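Local coordinates for protein hemolysin BL lytic component L1 (Bacillus cereus, PDB 7NMQ) that probably acts as a lytic component of hemolysin BL, an alpha-helical pore-forming enterotoxin made of several different proteins, at residues D25-T30 with A291-T296; T30-P35 with N65-L70; P35-S40 with L57-S62; P75-T80 with T129-M134; G223-P228 with V280-N285. All coordinates share one frame; numbering follows the deposited sequence.

The five contacts map the inside of a long helical bundle and one end of a short beta-hairpin. Interactions 1 and 2 share Thr30, and their centres lie about 9 Å apart; between them, helix 10-33 is packed against helices 275-325 and 45-103. Interaction 3 begins at Pro35, two residues after helix 10-33 ends, and shares it with interaction 2. Interaction 5, centred about 11 Å from interaction 3 and 14 Å from interaction 2, brings in the hairpin: Gln34 NE2 hydrogen-bonds Ser282 O (2.9 Å) and Gln34 OE1 accepts from Ala226 N (3.0 Å). Interaction 4 lies farther along helix 45-103, its centre about 31 Å from that of interaction 5.

Interaction 1: residues D25-T30 with A291-T296; sequences DLYAKT and AYLYQT
Tyr27 reaches from helix 10-33 to helix 275-325 and contributes nearly half of the buried surface, more than any other residue, meeting Leu293, Tyr292 and Thr296 in turn. Its CB rests on Leu293 CD2 at 3.6 Å. Farther out, the phenol passes over the root of Tyr292, with Tyr27 OH 3.5 Å from Tyr292 CB. The two aromatic rings are tilted by only 29°, but they are slid so far apart, with centroids 6.0 Å from each other, that they hardly overlap. Thr296 OG1 lies at the edge of the Tyr27 ring, close to its plane, 3.7 Å from Tyr27 CE2. With CG anti to the carbonyl carbon (chi1 -73°), the Tyr27 ring is carried across the gap to its neighbours.

The segments run roughly antiparallel, at 147°, with axes 10.1 Å apart, and their helices are neighbours in the long helical bundle of this ClyA/HBL-family protein. Tyrosine suits such a spacing, because its ring is long enough to bridge it while the hydroxyl can end on a polar partner. Here that partner is Lys188, whose amino group hydrogen-bonds Tyr27 OH and also makes a cation-pi contact with Tyr292. Leucine suits 293 because its branched side chain can set one methyl, CD2, against the root of Tyr27 and still touch Met24 and Met31 of helix 10-33.

Behind this first shell, Thr296 is itself held in place. Its OG1 donates to Tyr292 O over 2.8 Å from above the carbonyl plane; that oxygen also takes the ordinary helical N-H of Thr296, and the hydroxyl's bond fixes its rotation.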
# COMPACT_ATOMS: atom_id res chain seq x y z
N ASP A 25 -3.94 -1.17 4.77
CA ASP A 25 -4.51 -2.13 5.75
C ASP A 25 -4.62 -1.45 7.12
O ASP A 25 -5.64 -1.61 7.78
CB ASP A 25 -3.67 -3.39 5.87
CG ASP A 25 -3.89 -4.44 4.78
OD1 ASP A 25 -4.86 -4.33 4.00
OD2 ASP A 25 -3.06 -5.38 4.75
N LEU A 26 -3.57 -0.76 7.56
CA LEU A 26 -3.56 -0.08 8.88
C LEU A 26 -4.71 0.93 8.94
O LEU A 26 -5.50 0.90 9.88
CB LEU A 26 -2.23 0.65 9.12
CG LEU A 26 -1.05 -0.21 9.58
CD1 LEU A 26 -0.29 0.52 10.68
CD2 LEU A 26 -1.51 -1.56 10.07
N TYR A 27 -4.77 1.83 7.97
CA TYR A 27 -5.79 2.90 7.98
C TYR A 27 -7.16 2.25 7.93
O TYR A 27 -8.06 2.65 8.71
CB TYR A 27 -5.63 3.81 6.76
CG TYR A 27 -4.46 4.75 6.81
CD1 TYR A 27 -3.99 5.27 8.00
CD2 TYR A 27 -3.84 5.15 5.63
CE1 TYR A 27 -2.89 6.12 8.03
CE2 TYR A 27 -2.74 6.00 5.65
CZ TYR A 27 -2.27 6.51 6.84
OH TYR A 27 -1.20 7.36 6.83
N ALA A 28 -7.38 1.25 7.08
CA ALA A 28 -8.73 0.64 6.98
C ALA A 28 -9.11 0.02 8.32
O ALA A 28 -10.27 0.16 8.80
CB ALA A 28 -8.74 -0.38 5.88
N LYS A 29 -8.19 -0.70 8.93
CA LYS A 29 -8.52 -1.41 10.18
C LYS A 29 -8.81 -0.37 11.27
O LYS A 29 -9.66 -0.60 12.16
CB LYS A 29 -7.39 -2.35 10.54
CG LYS A 29 -7.36 -3.59 9.67
CD LYS A 29 -6.05 -4.33 9.73
CE LYS A 29 -6.01 -5.52 8.80
NZ LYS A 29 -6.74 -6.67 9.38
N THR A 30 -8.11 0.73 11.26
CA THR A 30 -8.28 1.79 12.26
C THR A 30 -9.68 2.39 12.08
O THR A 30 -10.43 2.57 13.08
CB THR A 30 -7.18 2.84 12.19
OG1 THR A 30 -5.92 2.19 12.31
CG2 THR A 30 -7.36 3.83 13.32
N ALA A 291 -8.07 11.57 4.66
CA ALA A 291 -7.23 12.23 3.64
C ALA A 291 -6.04 11.32 3.31
O ALA A 291 -5.79 11.11 2.13
CB ALA A 291 -6.76 13.59 4.08
N TYR A 292 -5.39 10.74 4.32
CA TYR A 292 -4.24 9.84 4.09
C TYR A 292 -4.69 8.64 3.24
O TYR A 292 -3.90 8.14 2.40
CB TYR A 292 -3.64 9.41 5.42
CG TYR A 292 -3.02 10.52 6.23
CD1 TYR A 292 -2.51 11.67 5.64
CD2 TYR A 292 -2.81 10.35 7.57
CE1 TYR A 292 -1.94 12.69 6.40
CE2 TYR A 292 -2.24 11.36 8.34
CZ TYR A 292 -1.77 12.53 7.76
OH TYR A 292 -1.24 13.50 8.60
N LEU A 293 -5.91 8.14 3.43
CA LEU A 293 -6.43 7.00 2.65
C LEU A 293 -6.45 7.36 1.17
O LEU A 293 -5.94 6.55 0.37
CB LEU A 293 -7.83 6.59 3.12
CG LEU A 293 -7.89 5.62 4.29
CD1 LEU A 293 -9.27 5.64 4.95
CD2 LEU A 293 -7.58 4.21 3.82
N TYR A 294 -7.05 8.48 0.76
CA TYR A 294 -7.13 8.72 -0.70
C TYR A 294 -5.70 9.01 -1.21
O TYR A 294 -5.40 8.62 -2.36
CB TYR A 294 -8.19 9.75 -1.09
CG TYR A 294 -7.85 11.19 -0.91
CD1 TYR A 294 -6.96 11.84 -1.74
CD2 TYR A 294 -8.51 11.98 0.03
CE1 TYR A 294 -6.67 13.19 -1.58
CE2 TYR A 294 -8.24 13.33 0.18
CZ TYR A 294 -7.30 13.95 -0.62
OH TYR A 294 -7.03 15.29 -0.47
N GLN A 295 -4.83 9.60 -0.40
CA GLN A 295 -3.44 9.91 -0.82
C GLN A 295 -2.69 8.60 -1.08
O GLN A 295 -1.89 8.52 -2.03
CB GLN A 295 -2.69 10.74 0.20
CG GLN A 295 -3.30 12.11 0.39
CD GLN A 295 -2.75 12.75 1.65
OE1 GLN A 295 -1.86 12.24 2.35
NE2 GLN A 295 -3.25 13.92 1.92
N THR A 296 -2.91 7.61 -0.23
CA THR A 296 -2.22 6.31 -0.32
C THR A 296 -2.74 5.56 -1.55
O THR A 296 -1.93 4.91 -2.26
CB THR A 296 -2.38 5.49 0.96
OG1 THR A 296 -1.89 6.26 2.05
CG2 THR A 296 -1.57 4.23 0.86

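Interaction 2: residues T30-P35 with N65-L70; sequences TMIKQP and NANYWL
Ile32 lies over Ala66 and Asn67, close to where helix 10-33 ends against helix 45-103 in the helical bundle of this ClyA-like toxin. Ile32 buries the most surface here. Its CG1 is 3.7 Å from Ala66 CB, and the CD1 methyl continues past it. CG1 stands anti to the carbonyl carbon (chi1 -72°) and CD1 extends it (chi2 166°), giving a nearly straight apolar arm aimed at the other helix.

Alanine fits at 66 because a single methyl allows the backbones to come close: the CA atoms of Ile32 and Ala66 are 6.6 Å apart. Ala66 CB also meets Met31 CB at 4.2 Å, while the bent thioether of Met31, in the conformer described, turns off toward Leu290 and Leu293 of helix 275-325.

Asn67, partly exposed, lies beside Ile32. Its side chain crosses that of Ile32 at about a right angle, so that Ile32 CD1 lies 3.5 Å from Asn67 OD1, with Asn67 CG and ND2 little farther away; ND2 makes a weak hydrogen bond to Arg63 O inside its own helix. The same Ile32 methyl also meets Leu70 tip to tip, CD1 to CD1, at 3.5 Å.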
# COMPACT_ATOMS: atom_id res chain seq x y z
N THR A 30 -8.11 0.73 11.26
CA THR A 30 -8.28 1.79 12.26
C THR A 30 -9.68 2.39 12.08
O THR A 30 -10.43 2.57 13.08
CB THR A 30 -7.18 2.84 12.19
OG1 THR A 30 -5.92 2.19 12.31
CG2 THR A 30 -7.36 3.83 13.32
N MET A 31 -10.05 2.69 10.84
CA MET A 31 -11.38 3.28 10.54
C MET A 31 -12.48 2.35 11.04
O MET A 31 -13.42 2.84 11.65
CB MET A 31 -11.56 3.54 9.05
CG MET A 31 -10.76 4.71 8.54
SD MET A 31 -10.71 6.13 9.63
CE MET A 31 -12.40 6.68 9.47
N ILE A 32 -12.37 1.06 10.76
CA ILE A 32 -13.40 0.04 11.11
C ILE A 32 -13.59 0.03 12.63
O ILE A 32 -14.72 -0.21 13.11
CB ILE A 32 -13.03 -1.33 10.50
CG1 ILE A 32 -13.24 -1.26 8.98
CG2 ILE A 32 -13.83 -2.47 11.16
CD1 ILE A 32 -12.63 -2.38 8.23
N LYS A 33 -12.55 0.25 13.40
CA LYS A 33 -12.62 0.14 14.88
C LYS A 33 -13.05 1.45 15.51
O LYS A 33 -13.43 1.42 16.65
CB LYS A 33 -11.27 -0.35 15.41
CG LYS A 33 -11.13 -1.88 15.45
CD LYS A 33 -9.99 -2.39 16.29
CE LYS A 33 -10.34 -2.73 17.72
NZ LYS A 33 -9.11 -3.03 18.50
N GLN A 34 -13.04 2.57 14.81
CA GLN A 34 -13.42 3.84 15.41
C GLN A 34 -14.94 3.92 15.45
O GLN A 34 -15.60 3.83 14.41
CB GLN A 34 -12.84 5.00 14.63
CG GLN A 34 -13.19 6.30 15.30
CD GLN A 34 -12.10 7.32 15.32
OE1 GLN A 34 -10.92 7.05 15.50
NE2 GLN A 34 -12.51 8.53 15.04
N PRO A 35 -15.57 4.07 16.63
CA PRO A 35 -17.03 4.13 16.67
C PRO A 35 -17.59 5.47 16.22
O PRO A 35 -16.84 6.43 16.09
CB PRO A 35 -17.34 3.90 18.13
CG PRO A 35 -16.17 4.48 18.83
CD PRO A 35 -14.97 4.11 17.97
N ASN A 65 -16.11 1.98 3.07
CA ASN A 65 -14.95 2.14 2.16
C ASN A 65 -13.78 1.31 2.68
O ASN A 65 -12.99 0.76 1.86
CB ASN A 65 -14.56 3.61 2.03
CG ASN A 65 -15.52 4.41 1.19
OD1 ASN A 65 -16.32 3.86 0.45
ND2 ASN A 65 -15.45 5.71 1.37
N ALA A 66 -13.60 1.25 3.99
CA ALA A 66 -12.48 0.49 4.57
C ALA A 66 -12.68 -0.98 4.24
O ALA A 66 -11.70 -1.69 3.90
CB ALA A 66 -12.40 0.75 6.04
N ASN A 67 -13.90 -1.48 4.39
CA ASN A 67 -14.17 -2.90 4.07
C ASN A 67 -14.03 -3.14 2.56
O ASN A 67 -13.60 -4.23 2.18
CB ASN A 67 -15.52 -3.34 4.60
CG ASN A 67 -15.45 -3.66 6.08
OD1 ASN A 67 -14.72 -4.56 6.48
ND2 ASN A 67 -16.08 -2.83 6.89
N TYR A 68 -14.32 -2.16 1.72
CA TYR A 68 -14.15 -2.31 0.26
C TYR A 68 -12.65 -2.48 -0.01
O TYR A 68 -12.28 -3.33 -0.83
CB TYR A 68 -14.62 -1.09 -0.51
CG TYR A 68 -14.57 -1.27 -2.00
CD1 TYR A 68 -15.60 -1.88 -2.68
CD2 TYR A 68 -13.46 -0.84 -2.73
CE1 TYR A 68 -15.54 -2.06 -4.05
CE2 TYR A 68 -13.40 -0.98 -4.12
CZ TYR A 68 -14.44 -1.60 -4.77
OH TYR A 68 -14.41 -1.75 -6.12
N TRP A 69 -11.81 -1.68 0.62
CA TRP A 69 -10.33 -1.86 0.49
C TRP A 69 -10.02 -3.32 0.82
O TRP A 69 -9.33 -4.01 0.04
CB TRP A 69 -9.51 -0.89 1.35
CG TRP A 69 -8.11 -1.40 1.52
CD1 TRP A 69 -7.57 -2.01 2.61
CD2 TRP A 69 -7.12 -1.49 0.48
NE1 TRP A 69 -6.29 -2.44 2.34
CE2 TRP A 69 -6.00 -2.15 1.03
CE3 TRP A 69 -7.10 -1.08 -0.86
CZ2 TRP A 69 -4.83 -2.37 0.30
CZ3 TRP A 69 -5.95 -1.33 -1.57
CH2 TRP A 69 -4.84 -1.94 -1.00
N LEU A 70 -10.41 -3.77 2.00
CA LEU A 70 -9.93 -5.07 2.51
C LEU A 70 -10.49 -6.21 1.67
O LEU A 70 -9.75 -7.20 1.47
CB LEU A 70 -10.33 -5.26 3.98
CG LEU A 70 -9.70 -4.30 5.00
CD1 LEU A 70 -10.43 -4.38 6.35
CD2 LEU A 70 -8.20 -4.58 5.17

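Interaction 3: residues P35-S40 with L57-S62; sequences PNVNLS and LNQELS
A glutamine side chain stands in for a backbone partner here: Gln59 OE1 accepts the amide hydrogen of Val37, whose stretch of chain has no regular structure. The bond is 2.9 Å from Val37 N to Gln59 OE1, with the donor in the carbonyl plane and on a lone pair of the oxygen. Within the helical bundle, it ties the start of the loop that connects helices 10-33 and 45-103 to the body of the second helix. Glutamine suits the task because its chain, extended beyond CG (chi2 -176°), carries the amide far enough from the helix to meet a main-chain group. At the other end of that amide, NE2 lies 3.4 Å from Pro35 O.

Next to it, the Asn36 and Gln59 side chains run antiparallel alongside each other, their amide planes 21° apart, and Asn36 OD1 is 3.7 Å from Gln59 CB. That oxygen finds a stronger polar partner in Arg63, one turn along the helix. Val37 is buried, and its apolar branches suit contact with Leu52 and Ile55 of helix 45-103; Val37 CG1 also lies 3.7 Å from Gln59 OE1.

Glu60 takes the outer side of the contact. Its chain is bent at chi2 and its carboxylate is nearly coplanar with the Asn36 amide; in the conformer described, Asn36 ND2 donates to the anti lone pair of Glu60 OE2 over 3.1 Å, with an N-H...O angle of 158°.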
# COMPACT_ATOMS: atom_id res chain seq x y z
N PRO A 35 -15.57 4.07 16.63
CA PRO A 35 -17.03 4.13 16.67
C PRO A 35 -17.59 5.47 16.22
O PRO A 35 -16.84 6.43 16.09
CB PRO A 35 -17.34 3.90 18.13
CG PRO A 35 -16.17 4.48 18.83
CD PRO A 35 -14.97 4.11 17.97
N ASN A 36 -18.89 5.47 15.94
CA ASN A 36 -19.64 6.73 15.71
C ASN A 36 -19.33 7.70 16.85
O ASN A 36 -19.33 7.29 18.04
CB ASN A 36 -21.13 6.50 15.50
CG ASN A 36 -21.51 5.99 14.14
OD1 ASN A 36 -20.66 5.63 13.33
ND2 ASN A 36 -22.81 5.95 13.87
N VAL A 37 -19.12 8.95 16.52
CA VAL A 37 -18.73 9.93 17.56
C VAL A 37 -19.87 10.08 18.56
O VAL A 37 -21.03 10.26 18.19
CB VAL A 37 -18.32 11.27 16.95
CG1 VAL A 37 -19.45 12.00 16.24
CG2 VAL A 37 -17.72 12.20 17.98
N ASN A 38 -19.50 10.08 19.83
CA ASN A 38 -20.46 10.27 20.93
C ASN A 38 -20.51 11.75 21.33
O ASN A 38 -19.61 12.23 22.01
CB ASN A 38 -20.10 9.37 22.11
CG ASN A 38 -21.10 9.49 23.26
OD1 ASN A 38 -22.07 10.25 23.22
ND2 ASN A 38 -20.84 8.73 24.29
N LEU A 39 -21.57 12.42 20.93
CA LEU A 39 -21.90 13.78 21.45
C LEU A 39 -23.30 13.78 22.06
O LEU A 39 -23.98 14.82 22.04
CB LEU A 39 -21.76 14.79 20.32
CG LEU A 39 -20.31 15.15 20.05
CD1 LEU A 39 -20.18 15.86 18.73
CD2 LEU A 39 -19.71 15.98 21.19
N SER A 40 -23.73 12.65 22.60
CA SER A 40 -25.06 12.56 23.22
C SER A 40 -25.08 13.41 24.50
O SER A 40 -24.08 13.44 25.22
CB SER A 40 -25.43 11.15 23.49
OG SER A 40 -24.60 10.62 24.50
N LEU A 57 -23.43 9.50 9.35
CA LEU A 57 -23.57 8.89 8.01
C LEU A 57 -22.18 8.84 7.34
O LEU A 57 -21.87 7.84 6.69
CB LEU A 57 -24.52 9.72 7.15
CG LEU A 57 -25.95 9.75 7.64
CD1 LEU A 57 -26.82 10.61 6.72
CD2 LEU A 57 -26.53 8.38 7.79
N ASN A 58 -21.38 9.87 7.49
CA ASN A 58 -20.03 9.88 6.90
C ASN A 58 -19.20 8.77 7.53
O ASN A 58 -18.41 8.10 6.81
CB ASN A 58 -19.29 11.17 7.13
CG ASN A 58 -19.94 12.38 6.50
OD1 ASN A 58 -20.70 12.33 5.51
ND2 ASN A 58 -19.59 13.50 7.04
N GLN A 59 -19.34 8.51 8.82
CA GLN A 59 -18.50 7.51 9.51
C GLN A 59 -18.94 6.13 9.04
O GLN A 59 -18.09 5.25 8.85
CB GLN A 59 -18.58 7.64 11.04
CG GLN A 59 -17.96 8.92 11.54
CD GLN A 59 -17.94 9.03 13.05
OE1 GLN A 59 -18.94 9.32 13.69
NE2 GLN A 59 -16.80 8.74 13.60
N GLU A 60 -20.24 5.91 8.87
CA GLU A 60 -20.72 4.60 8.36
C GLU A 60 -20.15 4.38 6.95
O GLU A 60 -19.73 3.26 6.64
CB GLU A 60 -22.25 4.56 8.40
CG GLU A 60 -22.79 4.49 9.82
CD GLU A 60 -24.10 5.20 10.06
OE1 GLU A 60 -24.90 5.37 9.11
OE2 GLU A 60 -24.27 5.60 11.20
N LEU A 61 -20.11 5.41 6.12
CA LEU A 61 -19.55 5.21 4.76
C LEU A 61 -18.03 5.03 4.84
O LEU A 61 -17.49 4.24 4.05
CB LEU A 61 -19.90 6.41 3.89
CG LEU A 61 -19.53 6.25 2.42
CD1 LEU A 61 -20.19 5.04 1.80
CD2 LEU A 61 -19.95 7.51 1.71
N SER A 62 -17.35 5.64 5.80
CA SER A 62 -15.89 5.44 5.95
C SER A 62 -15.68 3.94 6.18
O SER A 62 -14.67 3.38 5.70
CB SER A 62 -15.30 6.23 7.08
OG SER A 62 -15.53 7.62 6.95

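Interaction 4: residues P75-T80 with T129-M134; sequences PQIQKT and TDVIKM
The carbonyl oxygen of Gln76 takes a weak bond of 3.3 Å from Thr80 N, one turn on in its own helix. Thr80 OG1 lies 3.2 Å from the same Gln76 O, though which acceptor its proton uses is not settled. From across the contact Val131 CG2 comes to 3.6 Å from Gln76 O as a packing neighbour. Val131 suits its place because both branches are used. CG1, anti to the backbone N (chi1 174°), faces Ile77 CG1 at 4.2 Å, whereas CG2 touches both Gln76 O and Thr80 OG1, the latter at 3.9 Å. The short, branched chains of Val131 and Thr80 fit here, where Val131 packs on the Gln76 backbone.

Gln76 and Met134 reach out from opposite directions and pass along one another. The glutamine chain is extended beyond CG; that of methionine is bent at both chi2 and chi3, which brings its methyl back over the glutamine. Met134 CE thereby lies 3.5 Å from Gln76 OE1 and 3.7 Å from Gln76 CB. A flexible thioether can follow such an uneven surface, and both the aliphatic stem and the amide of the glutamine pack on it.

The segments are nearly antiparallel, at 158°, with axes 9.9 Å apart, and belong to helices 45-103 and 107-154, which follow one another as an up-and-down pair. Helix 275-325 covers part of the seam with Leu304, which touches both Thr80 and Val131, while on the flank of Ile77 helix 10-33 packs with Thr17 and Ile21.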
# COMPACT_ATOMS: atom_id res chain seq x y z
N PRO A 75 -7.64 -7.45 -2.99
CA PRO A 75 -7.42 -8.67 -3.76
C PRO A 75 -7.10 -8.41 -5.23
O PRO A 75 -6.39 -9.23 -5.80
CB PRO A 75 -8.73 -9.45 -3.66
CG PRO A 75 -9.37 -8.92 -2.39
CD PRO A 75 -8.88 -7.51 -2.20
N GLN A 76 -7.58 -7.34 -5.82
CA GLN A 76 -7.21 -7.02 -7.21
C GLN A 76 -5.75 -6.61 -7.32
O GLN A 76 -5.07 -6.99 -8.33
CB GLN A 76 -8.09 -5.94 -7.82
CG GLN A 76 -9.53 -6.35 -8.00
CD GLN A 76 -10.17 -5.50 -9.07
OE1 GLN A 76 -9.52 -4.78 -9.84
NE2 GLN A 76 -11.47 -5.60 -9.15
N ILE A 77 -5.23 -5.88 -6.36
CA ILE A 77 -3.79 -5.57 -6.33
C ILE A 77 -3.01 -6.85 -6.08
O ILE A 77 -1.94 -7.06 -6.73
CB ILE A 77 -3.45 -4.49 -5.28
CG1 ILE A 77 -4.17 -3.19 -5.59
CG2 ILE A 77 -1.95 -4.26 -5.22
CD1 ILE A 77 -3.88 -2.10 -4.62
N GLN A 78 -3.47 -7.69 -5.17
CA GLN A 78 -2.78 -8.98 -4.90
C GLN A 78 -2.74 -9.84 -6.17
O GLN A 78 -1.72 -10.55 -6.36
CB GLN A 78 -3.49 -9.73 -3.78
CG GLN A 78 -3.29 -9.02 -2.46
CD GLN A 78 -4.15 -9.57 -1.36
OE1 GLN A 78 -5.24 -10.05 -1.61
NE2 GLN A 78 -3.69 -9.41 -0.13
N LYS A 79 -3.78 -9.81 -7.01
CA LYS A 79 -3.79 -10.61 -8.27
C LYS A 79 -2.68 -10.06 -9.18
O LYS A 79 -2.13 -10.87 -9.96
CB LYS A 79 -5.15 -10.55 -8.95
CG LYS A 79 -5.29 -11.28 -10.27
CD LYS A 79 -5.14 -12.74 -10.17
CE LYS A 79 -5.75 -13.46 -11.36
NZ LYS A 79 -5.26 -12.93 -12.65
N THR A 80 -2.38 -8.78 -9.16
CA THR A 80 -1.28 -8.19 -9.98
C THR A 80 0.01 -8.92 -9.58
O THR A 80 0.85 -9.24 -10.41
CB THR A 80 -1.22 -6.68 -9.75
OG1 THR A 80 -2.52 -6.14 -10.03
CG2 THR A 80 -0.15 -6.03 -10.60
N THR A 129 -4.28 -2.37 -16.16
CA THR A 129 -5.16 -1.26 -16.58
C THR A 129 -6.50 -1.36 -15.87
O THR A 129 -7.01 -0.33 -15.37
CB THR A 129 -5.37 -1.24 -18.09
OG1 THR A 129 -4.08 -0.90 -18.59
CG2 THR A 129 -6.44 -0.26 -18.51
N ASP A 130 -7.06 -2.57 -15.78
CA ASP A 130 -8.38 -2.78 -15.13
C ASP A 130 -8.28 -2.49 -13.62
O ASP A 130 -9.22 -1.92 -13.04
CB ASP A 130 -8.89 -4.20 -15.36
CG ASP A 130 -9.20 -4.46 -16.83
OD1 ASP A 130 -9.31 -3.46 -17.61
OD2 ASP A 130 -9.31 -5.64 -17.18
N VAL A 131 -7.19 -2.89 -13.01
CA VAL A 131 -7.00 -2.68 -11.57
C VAL A 131 -6.85 -1.19 -11.34
O VAL A 131 -7.44 -0.65 -10.39
CB VAL A 131 -5.81 -3.46 -11.02
CG1 VAL A 131 -5.55 -3.12 -9.57
CG2 VAL A 131 -6.01 -4.95 -11.20
N ILE A 132 -6.08 -0.50 -12.15
CA ILE A 132 -5.96 0.96 -12.02
C ILE A 132 -7.34 1.60 -12.15
O ILE A 132 -7.59 2.56 -11.38
CB ILE A 132 -4.91 1.50 -12.99
CG1 ILE A 132 -3.51 0.95 -12.69
CG2 ILE A 132 -5.00 3.02 -13.03
CD1 ILE A 132 -2.49 1.24 -13.75
N LYS A 133 -8.20 1.16 -13.07
CA LYS A 133 -9.53 1.82 -13.22
C LYS A 133 -10.33 1.60 -11.92
O LYS A 133 -10.99 2.59 -11.45
CB LYS A 133 -10.28 1.28 -14.45
CG LYS A 133 -11.70 1.81 -14.67
CD LYS A 133 -11.96 3.28 -14.33
CE LYS A 133 -13.32 3.81 -14.77
NZ LYS A 133 -14.44 2.87 -14.48
N MET A 134 -10.33 0.38 -11.40
CA MET A 134 -11.01 0.06 -10.11
C MET A 134 -10.47 0.97 -9.01
O MET A 134 -11.28 1.55 -8.24
CB MET A 134 -10.86 -1.43 -9.80
CG MET A 134 -11.42 -1.91 -8.52
SD MET A 134 -10.47 -1.46 -7.03
CE MET A 134 -8.98 -2.38 -7.36

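Interaction 5: residues G223-P228 with V280-N285; sequences GGTATP and VLSLTN
Thr225 and Asn285 meet at a slant, the threonine methyl leaning on the asparagine amide, so that CG2 is 3.4 Å from Asn285 ND2. The two branches of Thr225 divide the work: with OG1 anti to the carbonyl carbon (chi1 -61°), Thr225 OG1 lies 3.1 Å from Ser282 CA, while the methyl goes to Asn285. Serine suits this place because its small side chain lets the strand come close, with the CA atoms of Thr225 and Ser282 just 4.6 Å apart.

Asn285 reaches the strand with its polar end. CG stands anti to the backbone N, and in the conformer described ND2 donates to Ala226 O over 3.1 Å, tilted out of the carbonyl plane. Water 2 binds both Ala226 O and Asn285 OD1, the latter at 2.9 Å, adding a second route between the same residues. Gln34 OE1, just after helix 10-33, accepts from both Asn285 ND2 and Ala226 N.

Gly223 and Gly224 adopt positive phi, as suits a tight turn between strands 217-222 and 225-230. This beta-hairpin, whose first strand falls in one predicted membrane span and whose second runs into the next, resembles the beta-tongue of soluble ClyA-type toxins.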
# COMPACT_ATOMS: atom_id res chain seq x y z
N GLY A 223 -11.39 6.84 24.50
CA GLY A 223 -12.28 8.00 24.31
C GLY A 223 -12.85 8.12 22.89
O GLY A 223 -13.03 9.24 22.40
N GLY A 224 -13.20 7.00 22.25
CA GLY A 224 -13.79 6.99 20.89
C GLY A 224 -12.78 7.24 19.81
O GLY A 224 -13.17 7.24 18.61
N THR A 225 -11.47 7.25 20.11
CA THR A 225 -10.42 7.41 19.08
C THR A 225 -9.66 6.10 18.94
O THR A 225 -9.12 5.58 19.91
CB THR A 225 -9.46 8.54 19.44
OG1 THR A 225 -10.14 9.79 19.52
CG2 THR A 225 -8.38 8.69 18.40
N ALA A 226 -9.60 5.55 17.73
CA ALA A 226 -8.79 4.35 17.41
C ALA A 226 -7.43 4.79 16.89
O ALA A 226 -7.34 5.64 15.98
CB ALA A 226 -9.53 3.49 16.43
N THR A 227 -6.39 4.15 17.40
CA THR A 227 -4.98 4.53 17.10
C THR A 227 -4.18 3.23 17.00
O THR A 227 -4.25 2.42 17.93
CB THR A 227 -4.46 5.42 18.25
OG1 THR A 227 -5.27 6.59 18.33
CG2 THR A 227 -3.03 5.87 18.11
N PRO A 228 -3.43 2.99 15.91
CA PRO A 228 -2.56 1.83 15.85
C PRO A 228 -1.26 2.02 16.63
O PRO A 228 -0.80 3.13 16.81
CB PRO A 228 -2.18 1.64 14.39
CG PRO A 228 -2.63 2.87 13.72
CD PRO A 228 -3.43 3.75 14.65
N VAL A 280 -13.69 16.12 19.65
CA VAL A 280 -12.72 16.88 18.82
C VAL A 280 -11.56 15.96 18.44
O VAL A 280 -11.11 15.95 17.28
CB VAL A 280 -12.22 18.12 19.56
CG1 VAL A 280 -11.07 18.77 18.82
CG2 VAL A 280 -13.38 19.05 19.78
N LEU A 281 -11.06 15.21 19.40
CA LEU A 281 -9.93 14.31 19.15
C LEU A 281 -10.33 13.28 18.12
O LEU A 281 -9.55 13.01 17.16
CB LEU A 281 -9.51 13.65 20.46
CG LEU A 281 -8.72 14.57 21.37
CD1 LEU A 281 -8.61 14.01 22.76
CD2 LEU A 281 -7.37 14.89 20.85
N SER A 282 -11.45 12.61 18.32
CA SER A 282 -11.78 11.47 17.46
C SER A 282 -12.10 11.98 16.05
O SER A 282 -11.68 11.32 15.09
CB SER A 282 -12.88 10.63 18.05
OG SER A 282 -14.09 11.33 18.10
N LEU A 283 -12.84 13.06 15.94
CA LEU A 283 -13.19 13.57 14.61
C LEU A 283 -11.94 14.08 13.90
O LEU A 283 -11.86 13.88 12.65
CB LEU A 283 -14.22 14.69 14.73
CG LEU A 283 -15.55 14.20 15.27
CD1 LEU A 283 -16.42 15.40 15.46
CD2 LEU A 283 -16.23 13.17 14.36
N THR A 284 -11.04 14.72 14.60
CA THR A 284 -9.83 15.26 13.95
C THR A 284 -8.95 14.11 13.48
O THR A 284 -8.40 14.11 12.39
CB THR A 284 -9.08 16.23 14.87
OG1 THR A 284 -9.98 17.26 15.26
CG2 THR A 284 -7.90 16.84 14.16
N ASN A 285 -8.80 13.10 14.32
CA ASN A 285 -8.05 11.87 13.99
C ASN A 285 -8.64 11.25 12.72
O ASN A 285 -7.86 10.92 11.81
CB ASN A 285 -8.12 10.90 15.18
CG ASN A 285 -7.35 9.63 14.96
OD1 ASN A 285 -6.14 9.69 14.85
ND2 ASN A 285 -8.04 8.49 15.01
O HOH W 1 -15.19 10.71 20.71
O HOH W 2 -5.11 7.02 14.18